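Local coordinates for EreC (Klebsiella pneumoniae, PDB 6XCQ), which probably hydrolyses the ester bond of the macrolactone ring in erythromycin and related macrolides, an esterase activity associated with resistance to these antibiotics, at residues L97-A101 with I102-R106; L303-H306 with N307-Q311; T322-M326 with G327-A331. The protein carries 1 engineered substitution. All blocks are in the same frame, centred on the assembly; numbering follows the deposited sequence.

Contact 1 (L97-A101 with I102-R106); sequences LECGA and IQASR
The amide of Gln103 is turned back on Gly100, which holds the N-cap position of the helix, and its OE1 accepts the Gly100 N-H. Gly100 N lies 2.9 Å from Gln103 OE1, in the carbonyl plane and on a lone pair, with an N-H...O angle of 173°. The same OE1 packs on Cys99 CB at 3.3 Å. Gln103 reaches back because CG stands beside its own backbone N (chi1 -77°) and the chain is extended beyond it. The other flat group, the guanidinium of Arg106, has Ile102 CG2 over one face, 3.4 Å above the plane and offset toward the rim.

The first helical turn closes with Ala104 N to Gly100 O at 2.9 Å and Ser105 N to Ala101 O at 3.1 Å. Cys99 SG meets Ala104 CB at 3.9 Å. One turn on, Ser105 OG donates to Ile102 O.

Gln103 NE2 is held by Asp125 and Asn159, which fixes the amide from its far end. A side chain three residues on thus accepts the N-H of the N-cap residue, tying the loop after strand 94-97 to the start of helix 101-112, with Ile102 against helix 164-177 and Ala101 against helix 244-267.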
loop_
_atom_site.group_PDB
_atom_site.type_symbol
_atom_site.label_atom_id
_atom_site.label_comp_id
_atom_site.label_asym_id
_atom_site.label_seq_id
_atom_site.Cartn_x
_atom_site.Cartn_y
_atom_site.Cartn_z
ATOM N N LEU A 97 0.685 -1.234 5.315
ATOM C CA LEU A 97 1.434 -0.353 4.430
ATOM C C LEU A 97 1.826 -1.083 3.155
ATOM O O LEU A 97 1.989 -2.310 3.135
ATOM C CB LEU A 97 2.713 0.163 5.115
ATOM C CG LEU A 97 2.584 0.670 6.551
ATOM C CD1 LEU A 97 3.956 0.811 7.172
ATOM C CD2 LEU A 97 1.866 2.016 6.562
ATOM N N GLU A 98 2.037 -0.301 2.094
ATOM C CA GLU A 98 2.630 -0.806 0.856
ATOM C C GLU A 98 4.138 -1.025 1.036
ATOM O O GLU A 98 4.985 -0.341 0.460
ATOM C CB GLU A 98 2.369 0.155 -0.300
ATOM C CG GLU A 98 0.906 0.375 -0.654
ATOM C CD GLU A 98 0.762 1.299 -1.859
ATOM O OE1 GLU A 98 0.382 2.487 -1.696
ATOM O OE2 GLU A 98 1.048 0.835 -2.980
ATOM N N CYS A 99 4.475 -2.020 1.849
ATOM C CA CYS A 99 5.829 -2.544 1.883
ATOM C C CYS A 99 5.722 -4.027 2.209
ATOM O O CYS A 99 4.649 -4.524 2.566
ATOM C CB CYS A 99 6.706 -1.865 2.940
ATOM S SG CYS A 99 6.073 -2.054 4.612
ATOM N N GLY A 100 6.846 -4.726 2.093
ATOM C CA GLY A 100 6.865 -6.146 2.381
ATOM C C GLY A 100 6.813 -6.434 3.868
ATOM O O GLY A 100 7.010 -5.556 4.707
ATOM N N ALA A 101 6.513 -7.703 4.183
ATOM C CA ALA A 101 6.409 -8.150 5.572
ATOM C C ALA A 101 7.705 -7.917 6.335
ATOM O O ALA A 101 7.686 -7.523 7.502
ATOM C CB ALA A 101 6.052 -9.641 5.624
ATOM N N ILE A 102 8.840 -8.180 5.702
ATOM C CA ILE A 102 10.107 -7.996 6.397
ATOM C C ILE A 102 10.425 -6.508 6.542
ATOM O O ILE A 102 10.905 -6.059 7.589
ATOM C CB ILE A 102 11.218 -8.750 5.657
ATOM C CG1 ILE A 102 10.945 -10.267 5.736
ATOM C CG2 ILE A 102 12.569 -8.399 6.252
ATOM C CD1 ILE A 102 11.870 -11.117 4.888
ATOM N N GLN A 103 10.183 -5.723 5.490
ATOM C CA GLN A 103 10.316 -4.277 5.621
ATOM C C GLN A 103 9.490 -3.760 6.788
ATOM O O GLN A 103 9.945 -2.913 7.562
ATOM C CB GLN A 103 9.880 -3.593 4.322
ATOM C CG GLN A 103 10.902 -3.660 3.210
ATOM C CD GLN A 103 10.409 -2.998 1.935
ATOM O OE1 GLN A 103 9.302 -3.270 1.464
ATOM N NE2 GLN A 103 11.230 -2.116 1.372
ATOM N N ALA A 104 8.277 -4.282 6.950
ATOM C CA ALA A 104 7.419 -3.788 8.020
ATOM C C ALA A 104 7.910 -4.218 9.397
ATOM O O ALA A 104 7.694 -3.497 10.374
ATOM C CB ALA A 104 5.976 -4.259 7.804
ATOM N N SER A 105 8.530 -5.398 9.521
ATOM C CA SER A 105 9.026 -5.801 10.839
ATOM C C SER A 105 10.088 -4.829 11.338
ATOM O O SER A 105 10.133 -4.506 12.530
ATOM C CB SER A 105 9.574 -7.233 10.801
ATOM O OG SER A 105 10.631 -7.332 9.868
ATOM N N ARG A 106 10.921 -4.321 10.431
ATOM C CA ARG A 106 11.905 -3.308 10.795
ATOM C C ARG A 106 11.229 -2.008 11.207
ATOM O O ARG A 106 11.675 -1.342 12.146
ATOM C CB ARG A 106 12.859 -3.069 9.629
ATOM C CG ARG A 106 13.585 -4.337 9.208
ATOM C CD ARG A 106 14.602 -4.058 8.128
ATOM N NE ARG A 106 15.330 -5.272 7.772
ATOM C CZ ARG A 106 15.269 -5.867 6.584
ATOM N NH1 ARG A 106 14.516 -5.358 5.610
ATOM N NH2 ARG A 106 15.973 -6.972 6.370
#

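Contact 2 (L303-H306 with N307-Q311); sequences LLAH and NNNLQ. Engineered in segment 307-311: Asn309 (natural residue His).
His306 and Asn309 form a capping box at the start of helix 307-310, where the chain leaves strand 301-304. His306 is the N-cap, and its imidazole does the capping: Asn308 N donates to His306 ND1 at 3.0 Å with an N-H...N angle of 170°, and the donor lies almost in the ring plane. CG of His306 stands opposite the backbone N (chi1 -161°), which turns the ring toward the helix start, its ND1 edge facing the N-H of Asn308, while NE2 is held by Gln409.

The return bond of the box is weak: His306 N to Asn309 OD1 measures 3.4 Å. Asn309 is engineered in place of the natural histidine, so this half of the box belongs to the mutant. Its CG lies beside the backbone N, directing OD1 back at the cap residue while ND2 bonds Asp282.

Asn308 lies alongside the imidazole and points the same way, the amide and ring planes steeply inclined to each other, and its OD1 is held by Ser408. Leu310 packs back on the strand end, CD2 resting 4.0 Å from Ala305 CB and, a little farther off, on Leu303 CB; helix 326-330 packs against both leucines.

The carbonyl of His306 takes two backbone donors from different directions. Leu310 N, at 3.0 Å from His306 O, comes nearly along the C=O axis, whereas Asn309 N, at 2.9 Å from the same oxygen, sits well above the carbonyl plane, 63° out of it.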
loop_
_atom_site.group_PDB
_atom_site.type_symbol
_atom_site.label_atom_id
_atom_site.label_comp_id
_atom_site.label_asym_id
_atom_site.label_seq_id
_atom_site.Cartn_x
_atom_site.Cartn_y
_atom_site.Cartn_z
ATOM N N LEU A 303 -5.728 0.519 6.140
ATOM C CA LEU A 303 -4.815 0.303 5.016
ATOM C C LEU A 303 -4.399 1.657 4.453
ATOM O O LEU A 303 -5.256 2.449 4.053
ATOM C CB LEU A 303 -5.462 -0.539 3.914
ATOM C CG LEU A 303 -6.017 -1.903 4.314
ATOM C CD1 LEU A 303 -6.584 -2.609 3.062
ATOM C CD2 LEU A 303 -4.910 -2.715 4.981
ATOM N N LEU A 304 -3.091 1.917 4.414
ATOM C CA LEU A 304 -2.557 3.176 3.885
ATOM C C LEU A 304 -2.030 2.865 2.491
ATOM O O LEU A 304 -0.904 2.389 2.321
ATOM C CB LEU A 304 -1.462 3.733 4.804
ATOM C CG LEU A 304 -1.821 4.079 6.257
ATOM C CD1 LEU A 304 -0.658 4.833 6.944
ATOM C CD2 LEU A 304 -3.109 4.907 6.318
ATOM N N ALA A 305 -2.867 3.074 1.481
ATOM C CA ALA A 305 -2.454 2.788 0.118
ATOM C C ALA A 305 -3.000 3.877 -0.799
ATOM O O ALA A 305 -3.766 4.742 -0.374
ATOM C CB ALA A 305 -2.914 1.391 -0.317
ATOM N N HIS A 306 -2.598 3.834 -2.063
ATOM C CA HIS A 306 -3.041 4.840 -3.025
ATOM C C HIS A 306 -4.543 4.691 -3.281
ATOM O O HIS A 306 -5.099 3.595 -3.136
ATOM C CB HIS A 306 -2.250 4.683 -4.328
ATOM C CG HIS A 306 -2.273 5.891 -5.219
ATOM N ND1 HIS A 306 -3.310 6.152 -6.083
ATOM C CD2 HIS A 306 -1.373 6.889 -5.398
ATOM C CE1 HIS A 306 -3.053 7.262 -6.758
ATOM N NE2 HIS A 306 -1.881 7.727 -6.366
ATOM N N ASN A 307 -5.208 5.810 -3.637
ATOM C CA ASN A 307 -6.593 5.759 -4.126
ATOM C C ASN A 307 -6.776 4.641 -5.147
ATOM O O ASN A 307 -7.755 3.886 -5.097
ATOM C CB ASN A 307 -7.008 7.084 -4.789
ATOM C CG ASN A 307 -7.283 8.206 -3.793
ATOM O OD1 ASN A 307 -7.125 8.051 -2.582
ATOM N ND2 ASN A 307 -7.699 9.358 -4.321
ATOM N N ASN A 308 -5.852 4.550 -6.109
ATOM C CA ASN A 308 -5.960 3.548 -7.164
ATOM C C ASN A 308 -5.902 2.120 -6.621
ATOM O O ASN A 308 -6.404 1.205 -7.282
ATOM C CB ASN A 308 -4.850 3.734 -8.200
ATOM C CG ASN A 308 -4.948 5.060 -8.941
ATOM O OD1 ASN A 308 -5.832 5.864 -8.688
ATOM N ND2 ASN A 308 -4.021 5.291 -9.852
ATOM N N ASN A 309 -5.291 1.896 -5.453
ATOM C CA ASN A 309 -5.285 0.541 -4.904
ATOM C C ASN A 309 -6.533 0.267 -4.071
ATOM O O ASN A 309 -7.047 -0.856 -4.080
ATOM C CB ASN A 309 -4.050 0.283 -4.023
ATOM C CG ASN A 309 -2.736 0.512 -4.744
ATOM O OD1 ASN A 309 -1.979 1.410 -4.388
ATOM N ND2 ASN A 309 -2.440 -0.329 -5.728
ATOM N N LEU A 310 -7.021 1.269 -3.343
ATOM C CA LEU A 310 -8.175 1.088 -2.474
ATOM C C LEU A 310 -9.488 1.038 -3.242
ATOM O O LEU A 310 -10.477 0.515 -2.713
ATOM C CB LEU A 310 -8.250 2.225 -1.453
ATOM C CG LEU A 310 -7.089 2.425 -0.475
ATOM C CD1 LEU A 310 -7.411 3.622 0.393
ATOM C CD2 LEU A 310 -6.896 1.207 0.393
ATOM N N GLN A 311 -9.515 1.603 -4.450
ATOM C CA GLN A 311 -10.727 1.689 -5.264
ATOM C C GLN A 311 -11.385 0.321 -5.397
ATOM O O GLN A 311 -10.700 -0.697 -5.479
ATOM C CB GLN A 311 -10.353 2.233 -6.648
ATOM C CG GLN A 311 -11.521 2.590 -7.549
ATOM C CD GLN A 311 -11.086 3.387 -8.760
ATOM O OE1 GLN A 311 -10.335 4.366 -8.652
ATOM N NE2 GLN A 311 -11.551 2.971 -9.926
#

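Contact 3 (T322-M326 with G327-A331); sequences TAVPM and GQHLA
Met326 and Leu330 mark the buried side of this strand-to-helix turn, and Val324, Gln328 and His329 its more open side. On the buried side Met326 CG meets Leu330 CD1 at 4.0 Å, the two side chains crossing at a slant one helical turn apart. Both rest on Leu303 of the central sheet, and Met326 also reaches Ala286 of helix 279-295. The backbone binds the same pair: Leu330 N donates to Met326 O at 3.1 Å with an N-H...O angle of 168°.

The outer side differs in burial and polarity: its three residues are all partly exposed, and polar atoms and a water lie among them. Val324 CG1 is directed opposite its backbone N (chi1 175°) and fits between two helix side chains, each crossing it at about a right angle: His329 NE2 lies 3.5 Å away and Gln328 OE1 3.7 Å. Gln328, extended along its length, also lays its amide oxygen against the ring of Pro325, 3.5 Å from CD. The His329 imidazole presents its edge to Pro325 O, with CD2 at 3.4 Å. A water spans the outer side, donating to Val324 O at 2.7 Å and hydrogen-bonding His329 NE2 at 2.5 Å.

Pro325, at the N-cap, has no side-chain acceptor, and the bond from Gln328 N to Pro325 O is weak. The first helical N-H groups are instead met from outside: Met326 N by Asp282 OD2 and Gly327 N by the backbone of Asn309. These N-H groups therefore find their acceptors in other parts of the fold, and the positive end of the helix probably strengthens the bond to the Asp282 carboxylate.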
loop_
_atom_site.group_PDB
_atom_site.type_symbol
_atom_site.label_atom_id
_atom_site.label_comp_id
_atom_site.label_asym_id
_atom_site.label_seq_id
_atom_site.Cartn_x
_atom_site.Cartn_y
_atom_site.Cartn_z
ATOM N N THR A 322 -7.143 -1.206 -18.097
ATOM C CA THR A 322 -8.046 -1.646 -17.049
ATOM C C THR A 322 -7.266 -2.579 -16.144
ATOM O O THR A 322 -6.671 -3.549 -16.625
ATOM C CB THR A 322 -9.283 -2.364 -17.624
ATOM O OG1 THR A 322 -10.072 -1.454 -18.399
ATOM C CG2 THR A 322 -10.147 -2.946 -16.510
ATOM N N ALA A 323 -7.215 -2.276 -14.852
ATOM C CA ALA A 323 -6.690 -3.218 -13.870
ATOM C C ALA A 323 -7.694 -3.363 -12.739
ATOM O O ALA A 323 -8.499 -2.464 -12.460
ATOM C CB ALA A 323 -5.338 -2.798 -13.306
ATOM N N VAL A 324 -7.662 -4.532 -12.118
ATOM C CA VAL A 324 -8.492 -4.820 -10.957
ATOM C C VAL A 324 -7.705 -4.382 -9.723
ATOM O O VAL A 324 -6.589 -4.877 -9.516
ATOM C CB VAL A 324 -8.838 -6.309 -10.895
ATOM C CG1 VAL A 324 -9.588 -6.626 -9.616
ATOM C CG2 VAL A 324 -9.648 -6.706 -12.117
ATOM N N PRO A 325 -8.204 -3.439 -8.934
ATOM C CA PRO A 325 -7.457 -2.989 -7.754
ATOM C C PRO A 325 -7.664 -3.921 -6.576
ATOM O O PRO A 325 -8.621 -4.692 -6.521
ATOM C CB PRO A 325 -8.062 -1.614 -7.450
ATOM C CG PRO A 325 -9.471 -1.745 -7.955
ATOM C CD PRO A 325 -9.453 -2.683 -9.123
ATOM N N MET A 326 -6.751 -3.803 -5.606
ATOM C CA MET A 326 -6.889 -4.529 -4.346
ATOM C C MET A 326 -8.285 -4.356 -3.745
ATOM O O MET A 326 -8.915 -5.326 -3.311
ATOM C CB MET A 326 -5.819 -4.055 -3.360
ATOM C CG MET A 326 -6.004 -4.597 -1.944
ATOM S SD MET A 326 -4.967 -3.761 -0.718
ATOM C CE MET A 326 -5.683 -2.118 -0.700
ATOM N N GLY A 327 -8.800 -3.122 -3.727
ATOM C CA GLY A 327 -10.097 -2.887 -3.107
ATOM C C GLY A 327 -11.242 -3.665 -3.740
ATOM O O GLY A 327 -12.209 -4.014 -3.057
ATOM N N GLN A 328 -11.159 -3.944 -5.043
ATOM C CA GLN A 328 -12.237 -4.679 -5.698
ATOM C C GLN A 328 -12.270 -6.124 -5.215
ATOM O O GLN A 328 -13.352 -6.709 -5.071
ATOM C CB GLN A 328 -12.098 -4.614 -7.227
ATOM C CG GLN A 328 -13.273 -5.274 -8.002
ATOM C CD GLN A 328 -13.271 -4.998 -9.506
ATOM O OE1 GLN A 328 -12.394 -4.309 -10.028
ATOM N NE2 GLN A 328 -14.272 -5.537 -10.211
ATOM N N HIS A 329 -11.096 -6.709 -4.940
ATOM C CA HIS A 329 -11.054 -8.023 -4.304
ATOM C C HIS A 329 -11.647 -7.961 -2.902
ATOM O O HIS A 329 -12.506 -8.770 -2.538
ATOM C CB HIS A 329 -9.612 -8.552 -4.227
ATOM C CG HIS A 329 -8.976 -8.844 -5.553
ATOM N ND1 HIS A 329 -9.015 -10.088 -6.142
ATOM C CD2 HIS A 329 -8.260 -8.054 -6.391
ATOM C CE1 HIS A 329 -8.347 -10.056 -7.282
ATOM N NE2 HIS A 329 -7.875 -8.832 -7.456
ATOM N N LEU A 330 -11.187 -7.005 -2.092
ATOM C CA LEU A 330 -11.656 -6.904 -0.716
ATOM C C LEU A 330 -13.146 -6.615 -0.632
ATOM O O LEU A 330 -13.819 -7.091 0.293
ATOM C CB LEU A 330 -10.875 -5.817 0.016
ATOM C CG LEU A 330 -9.391 -6.107 0.207
ATOM C CD1 LEU A 330 -8.732 -4.905 0.919
ATOM C CD2 LEU A 330 -9.201 -7.430 0.986
ATOM N N ALA A 331 -13.683 -5.838 -1.567
ATOM C CA ALA A 331 -15.129 -5.611 -1.591
ATOM C C ALA A 331 -15.926 -6.887 -1.830
ATOM O O ALA A 331 -17.144 -6.880 -1.611
ATOM C CB ALA A 331 -15.496 -4.585 -2.667
HETATM O O HOH W 1 -6.164 -7.332 -8.416
#

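In the fold
All three contacts carry the chain from a strand into the first turn of a helix, yet the polar groups there are met differently: a glutamine amide takes the N-cap N-H in contact 1, an imidazole caps contact 2, and acceptors from other parts of the chain serve contact 3. Contact 2 is the buried core, its centre about 6 Å from that of the chain, against about 10 and 13 Å for the centres of contacts 1 and 3, both partly buried. Contacts 1 and 2 follow neighbouring parallel strands and meet at Glu98 OE1 and His306 N. Contact 3 follows a two-stranded sheet and docks on contact 2 through Gly327 N and Asn309 O, without touching contact 1.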